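HTH-type transcriptional regulator Rv1985c/MT2039 (Mycobacterium tuberculosis, PDB 3ISP) binds DNA as a homodimeric LysR-family transcription factor that probably activates expression of the exporter LysE and represses its own gene. Local coordinates at residues A103-T108 with G161-L166; F110-D115 with R286-G291; D130-L135 with A144-R149; W268-W271 with I277-R280. All blocks are in the same frame, centred on the assembly; numbering follows the deposited sequence.

Contact 1 (A103-T108 with G161-L166); sequences ADSMAT and GEMRYL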
loop_
_atom_site.group_PDB
_atom_site.type_symbol
_atom_site.label_atom_id
_atom_site.label_comp_id
_atom_site.label_asym_id
_atom_site.label_seq_id
_atom_site.Cartn_x
_atom_site.Cartn_y
_atom_site.Cartn_z
ATOM N N ALA A 103 5.549 -13.718 -16.665
ATOM C CA ALA A 103 5.581 -15.170 -16.462
ATOM C C ALA A 103 5.187 -15.968 -17.696
ATOM O O ALA A 103 5.857 -16.919 -18.067
ATOM C CB ALA A 103 4.686 -15.554 -15.286
ATOM N N ASP A 104 4.080 -15.574 -18.311
ATOM C CA ASP A 104 3.562 -16.237 -19.503
ATOM C C ASP A 104 4.514 -16.202 -20.706
ATOM O O ASP A 104 4.520 -17.127 -21.519
ATOM C CB ASP A 104 2.196 -15.658 -19.874
ATOM C CG ASP A 104 1.097 -16.134 -18.945
ATOM O OD1 ASP A 104 1.301 -17.180 -18.278
ATOM O OD2 ASP A 104 0.035 -15.466 -18.887
ATOM N N SER A 105 5.326 -15.159 -20.821
ATOM C CA SER A 105 6.301 -15.126 -21.909
ATOM C C SER A 105 7.488 -16.030 -21.649
ATOM O O SER A 105 8.021 -16.637 -22.577
ATOM C CB SER A 105 6.777 -13.705 -22.205
ATOM O OG SER A 105 5.710 -12.889 -22.665
ATOM N N MET A 106 7.912 -16.117 -20.392
ATOM C CA MET A 106 9.083 -16.921 -20.068
ATOM C C MET A 106 8.796 -18.404 -20.288
ATOM O O MET A 106 9.675 -19.162 -20.678
ATOM C CB MET A 106 9.572 -16.662 -18.634
ATOM C CG MET A 106 10.696 -17.599 -18.173
ATOM S SD MET A 106 12.235 -17.483 -19.120
ATOM C CE MET A 106 12.714 -15.851 -18.699
ATOM N N ALA A 107 7.562 -18.815 -20.050
ATOM C CA ALA A 107 7.224 -20.221 -20.179
ATOM C C ALA A 107 7.006 -20.623 -21.632
ATOM O O ALA A 107 7.058 -21.805 -21.975
ATOM C CB ALA A 107 6.001 -20.556 -19.350
ATOM N N THR A 108 6.746 -19.648 -22.486
ATOM C CA THR A 108 6.469 -19.972 -23.870
ATOM C C THR A 108 7.607 -19.530 -24.780
ATOM O O THR A 108 8.640 -20.190 -24.864
ATOM C CB THR A 108 5.134 -19.390 -24.328
ATOM O OG1 THR A 108 5.147 -17.970 -24.157
ATOM C CG2 THR A 108 4.005 -19.965 -23.499
ATOM N N GLY A 161 3.962 -8.435 -31.005
ATOM C CA GLY A 161 2.849 -9.259 -31.438
ATOM C C GLY A 161 1.829 -9.415 -30.319
ATOM O O GLY A 161 1.911 -8.761 -29.295
ATOM N N GLU A 162 0.853 -10.287 -30.505
ATOM C CA GLU A 162 -0.083 -10.590 -29.423
ATOM C C GLU A 162 -0.019 -12.062 -29.014
ATOM O O GLU A 162 0.241 -12.939 -29.849
ATOM C CB GLU A 162 -1.503 -10.205 -29.823
ATOM C CG GLU A 162 -1.628 -8.770 -30.261
ATOM C CD GLU A 162 -3.033 -8.428 -30.707
ATOM O OE1 GLU A 162 -3.831 -9.374 -30.942
ATOM O OE2 GLU A 162 -3.328 -7.211 -30.825
ATOM N N MET A 163 -0.226 -12.312 -27.722
ATOM C CA MET A 163 -0.283 -13.676 -27.173
ATOM C C MET A 163 -1.755 -14.056 -27.048
ATOM O O MET A 163 -2.552 -13.266 -26.552
ATOM C CB MET A 163 0.428 -13.732 -25.805
ATOM C CG MET A 163 0.263 -15.034 -25.011
ATOM S SD MET A 163 1.447 -15.221 -23.651
ATOM C CE MET A 163 1.363 -13.588 -22.962
ATOM N N ARG A 164 -2.135 -15.232 -27.529
ATOM C CA ARG A 164 -3.530 -15.648 -27.378
ATOM C C ARG A 164 -3.762 -16.496 -26.128
ATOM O O ARG A 164 -2.966 -17.383 -25.809
ATOM C CB ARG A 164 -4.040 -16.400 -28.604
ATOM C CG ARG A 164 -5.465 -16.876 -28.423
ATOM C CD ARG A 164 -6.162 -17.114 -29.744
ATOM N NE ARG A 164 -6.162 -15.924 -30.577
ATOM C CZ ARG A 164 -6.235 -15.944 -31.901
ATOM N NH1 ARG A 164 -6.309 -17.096 -32.541
ATOM N NH2 ARG A 164 -6.216 -14.809 -32.583
ATOM N N TYR A 165 -4.861 -16.221 -25.432
ATOM C CA TYR A 165 -5.225 -16.956 -24.224
ATOM C C TYR A 165 -6.527 -17.743 -24.397
ATOM O O TYR A 165 -7.577 -17.152 -24.661
ATOM C CB TYR A 165 -5.373 -15.991 -23.048
ATOM C CG TYR A 165 -4.065 -15.502 -22.483
ATOM C CD1 TYR A 165 -3.443 -16.178 -21.451
ATOM C CD2 TYR A 165 -3.460 -14.351 -22.974
ATOM C CE1 TYR A 165 -2.256 -15.739 -20.927
ATOM C CE2 TYR A 165 -2.265 -13.907 -22.456
ATOM C CZ TYR A 165 -1.665 -14.604 -21.435
ATOM O OH TYR A 165 -0.467 -14.175 -20.911
ATOM N N LEU A 166 -6.454 -19.067 -24.233
ATOM C CA LEU A 166 -7.624 -19.953 -24.338
ATOM C C LEU A 166 -8.157 -20.276 -22.959
ATOM O O LEU A 166 -7.386 -20.630 -22.078
ATOM C CB LEU A 166 -7.237 -21.255 -25.031
ATOM C CG LEU A 166 -6.510 -21.002 -26.348
ATOM C CD1 LEU A 166 -6.046 -22.281 -27.025
ATOM C CD2 LEU A 166 -7.433 -20.215 -27.253
#

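Contact 2 (F110-D115 with R286-G291); sequences FSAVFD and RAAASG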
loop_
_atom_site.group_PDB
_atom_site.type_symbol
_atom_site.label_atom_id
_atom_site.label_comp_id
_atom_site.label_asym_id
_atom_site.label_seq_id
_atom_site.Cartn_x
_atom_site.Cartn_y
_atom_site.Cartn_z
ATOM N N PHE A 110 9.779 -16.756 -24.882
ATOM C CA PHE A 110 11.011 -16.046 -24.502
ATOM C C PHE A 110 12.229 -16.952 -24.343
ATOM O O PHE A 110 13.357 -16.544 -24.588
ATOM C CB PHE A 110 10.810 -15.225 -23.232
ATOM C CG PHE A 110 11.895 -14.203 -22.987
ATOM C CD1 PHE A 110 11.736 -12.897 -23.392
ATOM C CD2 PHE A 110 13.066 -14.551 -22.337
ATOM C CE1 PHE A 110 12.731 -11.965 -23.163
ATOM C CE2 PHE A 110 14.054 -13.618 -22.102
ATOM C CZ PHE A 110 13.890 -12.332 -22.518
ATOM N N SER A 111 11.991 -18.178 -23.909
ATOM C CA SER A 111 13.046 -19.163 -23.760
ATOM C C SER A 111 14.101 -19.088 -24.862
ATOM O O SER A 111 15.283 -19.284 -24.610
ATOM C CB SER A 111 12.426 -20.551 -23.757
ATOM O OG SER A 111 13.429 -21.526 -23.921
ATOM N N ALA A 112 13.671 -18.806 -26.086
ATOM C CA ALA A 112 14.552 -18.872 -27.251
ATOM C C ALA A 112 15.709 -17.904 -27.154
ATOM O O ALA A 112 16.730 -18.088 -27.815
ATOM C CB ALA A 112 13.759 -18.616 -28.535
ATOM N N VAL A 113 15.547 -16.873 -26.329
ATOM C CA VAL A 113 16.487 -15.750 -26.287
ATOM C C VAL A 113 17.863 -16.157 -25.784
ATOM O O VAL A 113 18.863 -15.506 -26.100
ATOM C CB VAL A 113 15.948 -14.595 -25.410
ATOM C CG1 VAL A 113 16.979 -13.483 -25.278
ATOM C CG2 VAL A 113 14.645 -14.053 -25.980
ATOM N N PHE A 114 17.914 -17.233 -24.996
ATOM C CA PHE A 114 19.178 -17.696 -24.427
ATOM C C PHE A 114 20.041 -18.314 -25.512
ATOM O O PHE A 114 21.256 -18.148 -25.521
ATOM C CB PHE A 114 18.949 -18.731 -23.322
ATOM C CG PHE A 114 18.108 -18.240 -22.182
ATOM C CD1 PHE A 114 18.253 -16.965 -21.691
ATOM C CD2 PHE A 114 17.184 -19.071 -21.587
ATOM C CE1 PHE A 114 17.478 -16.525 -20.643
ATOM C CE2 PHE A 114 16.411 -18.634 -20.532
ATOM C CZ PHE A 114 16.560 -17.368 -20.057
ATOM N N ASP A 115 19.399 -19.034 -26.422
ATOM C CA ASP A 115 20.114 -19.762 -27.460
ATOM C C ASP A 115 20.905 -18.815 -28.333
ATOM O O ASP A 115 22.051 -19.090 -28.683
ATOM C CB ASP A 115 19.135 -20.570 -28.307
ATOM C CG ASP A 115 18.420 -21.640 -27.498
ATOM O OD1 ASP A 115 17.165 -21.669 -27.520
ATOM O OD2 ASP A 115 19.120 -22.436 -26.826
ATOM N N ARG A 286 12.952 -9.637 -30.219
ATOM C CA ARG A 286 11.991 -9.497 -31.311
ATOM C C ARG A 286 11.842 -10.770 -32.152
ATOM O O ARG A 286 10.738 -11.135 -32.563
ATOM C CB ARG A 286 12.367 -8.314 -32.204
ATOM C CG ARG A 286 11.533 -7.069 -31.954
ATOM C CD ARG A 286 11.872 -5.921 -32.912
ATOM N NE ARG A 286 10.826 -4.899 -32.872
ATOM C CZ ARG A 286 10.971 -3.648 -33.307
ATOM N NH1 ARG A 286 12.132 -3.252 -33.818
ATOM N NH2 ARG A 286 9.956 -2.786 -33.224
ATOM N N ALA A 287 12.960 -11.439 -32.401
ATOM C CA ALA A 287 12.968 -12.647 -33.208
ATOM C C ALA A 287 12.393 -13.835 -32.442
ATOM O O ALA A 287 11.770 -14.719 -33.021
ATOM C CB ALA A 287 14.368 -12.947 -33.682
ATOM N N ALA A 288 12.606 -13.858 -31.135
ATOM C CA ALA A 288 12.079 -14.931 -30.318
ATOM C C ALA A 288 10.551 -14.862 -30.324
ATOM O O ALA A 288 9.852 -15.859 -30.068
ATOM C CB ALA A 288 12.620 -14.832 -28.908
ATOM N N ALA A 289 10.029 -13.683 -30.635
ATOM C CA ALA A 289 8.590 -13.490 -30.625
ATOM C C ALA A 289 7.962 -13.568 -32.023
ATOM O O ALA A 289 6.778 -13.272 -32.187
ATOM C CB ALA A 289 8.245 -12.174 -29.965
ATOM N N SER A 290 8.742 -13.966 -33.025
ATOM C CA SER A 290 8.209 -14.021 -34.375
ATOM C C SER A 290 7.022 -14.971 -34.432
ATOM O O SER A 290 6.195 -14.904 -35.341
ATOM C CB SER A 290 9.281 -14.423 -35.384
ATOM O OG SER A 290 9.830 -15.688 -35.086
ATOM N N GLY A 291 6.917 -15.827 -33.423
ATOM C CA GLY A 291 5.873 -16.823 -33.379
ATOM C C GLY A 291 4.586 -16.398 -32.707
ATOM O O GLY A 291 3.642 -17.186 -32.636
#

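Contact 3 (D130-L135 with A144-R149); sequences DHSARL and AVTTER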
loop_
_atom_site.group_PDB
_atom_site.type_symbol
_atom_site.label_atom_id
_atom_site.label_comp_id
_atom_site.label_asym_id
_atom_site.label_seq_id
_atom_site.Cartn_x
_atom_site.Cartn_y
_atom_site.Cartn_z
ATOM N N ASP A 130 3.112 -4.085 -13.898
ATOM C CA ASP A 130 3.453 -2.994 -12.994
ATOM C C ASP A 130 4.857 -3.142 -12.425
ATOM O O ASP A 130 5.652 -2.215 -12.482
ATOM C CB ASP A 130 2.411 -2.838 -11.890
ATOM C CG ASP A 130 1.113 -2.244 -12.401
ATOM O OD1 ASP A 130 1.033 -1.921 -13.607
ATOM O OD2 ASP A 130 0.170 -2.099 -11.597
ATOM N N HIS A 131 5.164 -4.316 -11.893
ATOM C CA HIS A 131 6.483 -4.548 -11.331
ATOM C C HIS A 131 7.613 -4.220 -12.314
ATOM O O HIS A 131 8.631 -3.635 -11.919
ATOM C CB HIS A 131 6.613 -5.987 -10.837
ATOM C CG HIS A 131 5.774 -6.298 -9.633
ATOM N ND1 HIS A 131 6.007 -5.734 -8.394
ATOM C CD2 HIS A 131 4.721 -7.137 -9.473
ATOM C CE1 HIS A 131 5.124 -6.202 -7.529
ATOM N NE2 HIS A 131 4.334 -7.054 -8.158
ATOM N N SER A 132 7.436 -4.587 -13.585
ATOM C CA SER A 132 8.483 -4.378 -14.596
ATOM C C SER A 132 8.661 -2.908 -14.989
ATOM O O SER A 132 9.784 -2.449 -15.178
ATOM C CB SER A 132 8.257 -5.260 -15.833
ATOM O OG SER A 132 7.187 -4.784 -16.623
ATOM N N ALA A 133 7.566 -2.163 -15.102
ATOM C CA ALA A 133 7.672 -0.731 -15.372
ATOM C C ALA A 133 8.484 -0.017 -14.293
ATOM O O ALA A 133 9.206 0.935 -14.583
ATOM C CB ALA A 133 6.302 -0.109 -15.494
ATOM N N ARG A 134 8.360 -0.465 -13.044
ATOM C CA ARG A 134 9.148 0.113 -11.956
ATOM C C ARG A 134 10.641 -0.107 -12.187
ATOM O O ARG A 134 11.436 0.829 -12.126
ATOM C CB ARG A 134 8.744 -0.468 -10.596
ATOM C CG ARG A 134 9.444 0.221 -9.419
ATOM C CD ARG A 134 9.259 -0.517 -8.098
ATOM N NE ARG A 134 9.417 0.374 -6.945
ATOM C CZ ARG A 134 9.760 -0.026 -5.720
ATOM N NH1 ARG A 134 10.001 -1.309 -5.477
ATOM N NH2 ARG A 134 9.874 0.862 -4.737
ATOM N N LEU A 135 11.010 -1.356 -12.448
ATOM C CA LEU A 135 12.401 -1.724 -12.671
ATOM C C LEU A 135 12.995 -1.003 -13.885
ATOM O O LEU A 135 14.207 -0.779 -13.957
ATOM C CB LEU A 135 12.521 -3.240 -12.830
ATOM C CG LEU A 135 11.909 -4.066 -11.696
ATOM C CD1 LEU A 135 11.887 -5.549 -12.038
ATOM C CD2 LEU A 135 12.659 -3.830 -10.396
ATOM N N ALA A 144 12.344 -4.774 -20.870
ATOM C CA ALA A 144 11.305 -5.651 -20.309
ATOM C C ALA A 144 10.207 -6.037 -21.304
ATOM O O ALA A 144 9.685 -5.190 -22.027
ATOM C CB ALA A 144 10.677 -5.007 -19.074
ATOM N N VAL A 145 9.850 -7.316 -21.334
ATOM C CA VAL A 145 8.638 -7.732 -22.021
ATOM C C VAL A 145 7.458 -7.382 -21.104
ATOM O O VAL A 145 7.390 -7.846 -19.979
ATOM C CB VAL A 145 8.662 -9.235 -22.346
ATOM C CG1 VAL A 145 7.352 -9.673 -22.963
ATOM C CG2 VAL A 145 9.825 -9.555 -23.275
ATOM N N THR A 146 6.548 -6.540 -21.579
ATOM C CA THR A 146 5.463 -6.036 -20.751
ATOM C C THR A 146 4.187 -5.909 -21.566
ATOM O O THR A 146 4.235 -5.853 -22.785
ATOM C CB THR A 146 5.803 -4.642 -20.184
ATOM O OG1 THR A 146 4.662 -4.099 -19.501
ATOM C CG2 THR A 146 6.197 -3.696 -21.309
ATOM N N THR A 147 3.042 -5.865 -20.896
ATOM C CA THR A 147 1.774 -5.730 -21.606
ATOM C C THR A 147 1.517 -4.264 -21.824
ATOM O O THR A 147 0.468 -3.880 -22.334
ATOM C CB THR A 147 0.576 -6.338 -20.829
ATOM O OG1 THR A 147 0.485 -5.752 -19.521
ATOM C CG2 THR A 147 0.699 -7.873 -20.719
ATOM N N GLU A 148 2.498 -3.456 -21.434
ATOM C CA GLU A 148 2.392 -2.005 -21.465
ATOM C C GLU A 148 2.767 -1.414 -22.803
ATOM O O GLU A 148 3.932 -1.444 -23.195
ATOM C CB GLU A 148 3.321 -1.395 -20.420
ATOM C CG GLU A 148 3.238 0.116 -20.352
ATOM C CD GLU A 148 1.972 0.572 -19.665
ATOM O OE1 GLU A 148 1.795 0.236 -18.465
ATOM O OE2 GLU A 148 1.156 1.255 -20.325
ATOM N N ARG A 149 1.786 -0.834 -23.482
ATOM C CA ARG A 149 2.040 -0.127 -24.733
ATOM C C ARG A 149 2.712 1.242 -24.535
ATOM O O ARG A 149 3.553 1.646 -25.341
ATOM C CB ARG A 149 0.742 0.028 -25.528
ATOM C CG ARG A 149 0.837 1.012 -26.661
ATOM C CD ARG A 149 -0.476 1.147 -27.400
ATOM N NE ARG A 149 -0.607 0.135 -28.441
ATOM C CZ ARG A 149 -1.321 0.294 -29.550
ATOM N NH1 ARG A 149 -1.963 1.439 -29.765
ATOM N NH2 ARG A 149 -1.382 -0.685 -30.449
#

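Contact 4 (W268-W271 with I277-R280); sequences WQCW and IIAR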
loop_
_atom_site.group_PDB
_atom_site.type_symbol
_atom_site.label_atom_id
_atom_site.label_comp_id
_atom_site.label_asym_id
_atom_site.label_seq_id
_atom_site.Cartn_x
_atom_site.Cartn_y
_atom_site.Cartn_z
ATOM N N TRP A 268 8.077 -4.962 -26.316
ATOM C CA TRP A 268 9.404 -4.947 -25.728
ATOM C C TRP A 268 9.824 -3.496 -25.500
ATOM O O TRP A 268 10.093 -2.765 -26.450
ATOM C CB TRP A 268 10.405 -5.700 -26.610
ATOM C CG TRP A 268 11.864 -5.417 -26.319
ATOM C CD1 TRP A 268 12.680 -4.568 -27.008
ATOM C CD2 TRP A 268 12.676 -5.983 -25.276
ATOM N NE1 TRP A 268 13.940 -4.563 -26.458
ATOM C CE2 TRP A 268 13.962 -5.430 -25.399
ATOM C CE3 TRP A 268 12.442 -6.907 -24.258
ATOM C CZ2 TRP A 268 15.002 -5.768 -24.541
ATOM C CZ3 TRP A 268 13.478 -7.242 -23.412
ATOM C CH2 TRP A 268 14.736 -6.674 -23.552
ATOM N N GLN A 269 9.838 -3.077 -24.235
ATOM C CA GLN A 269 10.326 -1.756 -23.848
ATOM C C GLN A 269 11.776 -1.817 -23.359
ATOM O O GLN A 269 12.106 -2.637 -22.499
ATOM C CB GLN A 269 9.434 -1.140 -22.767
ATOM C CG GLN A 269 8.049 -0.840 -23.268
ATOM C CD GLN A 269 7.346 0.272 -22.513
ATOM O OE1 GLN A 269 7.947 1.286 -22.164
ATOM N NE2 GLN A 269 6.051 0.102 -22.299
ATOM N N CYS A 270 12.634 -0.953 -23.904
ATOM C CA CYS A 270 14.031 -0.885 -23.473
ATOM C C CYS A 270 14.581 0.543 -23.465
ATOM O O CYS A 270 14.000 1.449 -24.068
ATOM C CB CYS A 270 14.910 -1.777 -24.345
ATOM S SG CYS A 270 15.030 -1.273 -26.074
ATOM N N TRP A 271 15.707 0.729 -22.776
ATOM C CA TRP A 271 16.362 2.035 -22.686
ATOM C C TRP A 271 16.483 2.722 -24.030
ATOM O O TRP A 271 17.136 2.209 -24.938
ATOM C CB TRP A 271 17.764 1.912 -22.095
ATOM C CG TRP A 271 17.784 1.652 -20.629
ATOM C CD1 TRP A 271 16.759 1.838 -19.748
ATOM C CD2 TRP A 271 18.896 1.185 -19.862
ATOM N NE1 TRP A 271 17.163 1.494 -18.483
ATOM C CE2 TRP A 271 18.471 1.092 -18.526
ATOM C CE3 TRP A 271 20.207 0.828 -20.179
ATOM C CZ2 TRP A 271 19.314 0.654 -17.503
ATOM C CZ3 TRP A 271 21.044 0.387 -19.159
ATOM C CH2 TRP A 271 20.592 0.303 -17.841
ATOM N N ILE A 277 24.891 -3.353 -27.441
ATOM C CA ILE A 277 24.329 -4.440 -26.637
ATOM C C ILE A 277 22.803 -4.391 -26.615
ATOM O O ILE A 277 22.153 -5.410 -26.814
ATOM C CB ILE A 277 24.871 -4.492 -25.193
ATOM C CG1 ILE A 277 26.393 -4.537 -25.185
ATOM C CG2 ILE A 277 24.391 -5.745 -24.503
ATOM C CD1 ILE A 277 26.994 -4.330 -23.803
ATOM N N ILE A 278 22.228 -3.218 -26.383
ATOM C CA ILE A 278 20.769 -3.092 -26.413
ATOM C C ILE A 278 20.150 -3.538 -27.750
ATOM O O ILE A 278 19.343 -4.466 -27.792
ATOM C CB ILE A 278 20.301 -1.666 -26.092
ATOM C CG1 ILE A 278 20.799 -1.253 -24.707
ATOM C CG2 ILE A 278 18.787 -1.580 -26.163
ATOM C CD1 ILE A 278 20.650 -2.328 -23.667
ATOM N N ALA A 279 20.523 -2.879 -28.837
ATOM C CA ALA A 279 20.027 -3.261 -30.153
ATOM C C ALA A 279 20.121 -4.773 -30.376
ATOM O O ALA A 279 19.176 -5.397 -30.863
ATOM C CB ALA A 279 20.768 -2.502 -31.248
ATOM N N ARG A 280 21.259 -5.363 -30.019
ATOM C CA ARG A 280 21.431 -6.804 -30.172
ATOM C C ARG A 280 20.411 -7.601 -29.363
ATOM O O ARG A 280 19.757 -8.490 -29.901
ATOM C CB ARG A 280 22.847 -7.227 -29.797
ATOM C CG ARG A 280 23.031 -8.724 -29.694
ATOM C CD ARG A 280 24.446 -9.060 -29.280
ATOM N NE ARG A 280 25.391 -8.052 -29.765
ATOM C CZ ARG A 280 26.071 -7.224 -28.974
ATOM N NH1 ARG A 280 25.913 -7.294 -27.648
ATOM N NH2 ARG A 280 26.907 -6.334 -29.505
#

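Contact 1 (A103-T108 with G161-L166)
Where the short helix 103-107 meets the long strand 155-169 of the LysR substrate-binding domain, Asp104 faces Met163 and Tyr165, a worked case of a helix resting on a strand that runs across it. The axes of segments 103-107 and 161-166 stand almost perpendicular, at 94° and 11.0 Å, so long side chains must span the gap. Met163 does so with CG anti to its backbone N (chi1 171°) and a chain that runs out extended before bending at chi3. Its SD comes 3.9 Å from Asp104 CB, against the methylene rather than the carboxylate. Beside it, Tyr165 brings the edge of its ring to Asp104, whose carboxylate plane is turned 53° from the ring plane. The model places Tyr165 OH close to Asp104 OD2, consistent with a hydrogen bond, but the position of OH is doubtful. Asp104 also works through its backbone: its O accepts from Thr108 OG1 at 2.8 Å, in the carbonyl plane, which ties Thr108 back to the helix one turn earlier. Ser105 touches Leu266 and Tyr165 touches Val264, both on strand 255-271, Asp104 and Tyr165 meet Pro241 of strand 238-241, and Ala107 packs against Leu244 of helix 242-251.

Contact 2 (F110-D115 with R286-G291)
Ala288, in the last turn of helix 276-288, aims its methyl at Val113 CG2 and meets Ala112 with its flank, both in the turn that follows helix 103-107. The methyl lies 3.6 Å from Val113 CG2 and 4.0 Å from Ala112 CB, and the directions to those two carbons are nearly at right angles, so a single small group touches two neighbours on different flanks. Ala112 points its own methyl toward the helix, yet the two alanine methyls lie side by side, flank against flank. Val113 comes in from the side and uses one branch: CG2 is set anti to the carbonyl carbon, with CG1 anti to the backbone N (chi1 175°). The same CG2 sits over the centre of the Phe110 ring, 3.8 Å above its plane, and is thus held between an aromatic face and the alanine methyl. Phe110 itself directs its bond to CB away from the helix, its ring reaching Ile99 and Val101 of strand 95-101. Just after the helix, Ala287 O accepts from both Ser290 N, at 3.1 Å, and Ser290 OG, at 3.0 Å. Trp109 also touches Ala288, while Phe114 and Asp115 pack against Leu235 and Ala233 of the second subunit. Between the two segments the chemistry is wholly apolar: van der Waals and hydrophobic contact, without directional bonds, with Val113 buried and Ala112 at the exposed margin. The small alanine lets the backbones come as near as 5.6 Å between Ala112 CA and Ala288 CA.

Contact 3 (D130-L135 with A144-R149)
In a beta-alpha-beta crossover of the substrate-binding domain, helix 129-137 lies against the strand that it leads into, and Ser132 meets Ala144 and Thr146 of strand 143-146. The contact is small and formed by short side chains. Ser132 CB stands 4.1 Å from Ala144 CB, both bonds to CB leaning toward the other segment, that of Ala144 the more directly, while Ser132 OG reaches along the strand to lie 3.8 Å from Thr146 CB. That last approach is packing. The hydroxyl finds its polar partners just before and at the start of the helix: Asp128 O is the main one, with Gln129 O probably sharing the same proton, so a buried oxygen sits against the sheet without a polar partner from the strand segment.

Thr146 OG1 also has a local partner. Anti to the backbone N (chi1 173°), it accepts from Glu148 N at 3.0 Å with an N-H...O angle of 147°, an ST turn that bends the chain as the strand ends. Ala100 of the neighbouring strand 95-101 touches both Ser132 and Ala144, so the helix rests over two strands. Strand 120-126 enters the helix, strand 143-146 leaves it, and the parallel strand 95-101 lies between them, the arrangement typical of a beta-alpha-beta unit in the alpha/beta fold of LysR regulatory domains.

Contact 4 (W268-W271 with I277-R280)
A buried apolar contact between the end of strand 255-271 and the first turns of helix 276-288, this is a sheet-to-helix packing in which the Cys270 side chain and the Trp271 backbone carbonyl receive Ile278. The central pair is Cys270 SG and Ile278 CG2, 3.8 Å apart, with both residues directing their CB toward the opposite segment. Ile278 touches with its short branch: CG2 is anti to the backbone N, while CG1 is anti to the carbonyl carbon (chi1 -59°). The same methyl lies 4.3 Å from Trp271 O, a looser packing against the backbone. On the same face of the strand, two residues before Cys270, Trp268 is drawn to the helix farther along, its NE1 hydrogen-bonded to Thr282 OG1, a hydroxyl also bonded to Ile278 O. The interface looks beyond its own domain as well. Trp271 packs on Ala73, Gln74 and Leu77 of helix 66-82, and Leu77 also touches Ile278, so strand and helix share a neighbour in the helix that links DNA-binding and regulatory parts in LysR proteins. A strand that turns back within a few residues into a helix lying on its own sheet is typical of a beta-alpha unit, here the C-terminal one of the regulatory domain.

Followed from the N terminus, the chain opens contact 1 at 103-108 and contact 2 at 110-115, and Ser105 O probably accepts from Phe110 N where they adjoin. Contact 3 comes next, its two segments only 9 residues apart, nested within the loops of both. Contact 1 then closes at 161-166. Contact 4 lies late in the chain, at 268-280, in series with contacts 1 and 3 but inside the loop of contact 2, which closes last at 286-291; contacts 1 and 2 therefore cross. Three contacts reach one mixed sheet: strand 255-271 lies between 143-146 and 155-169, while contacts 2 and 4 share helix 276-288. Contacts 1 and 2 also lie beside the second subunit.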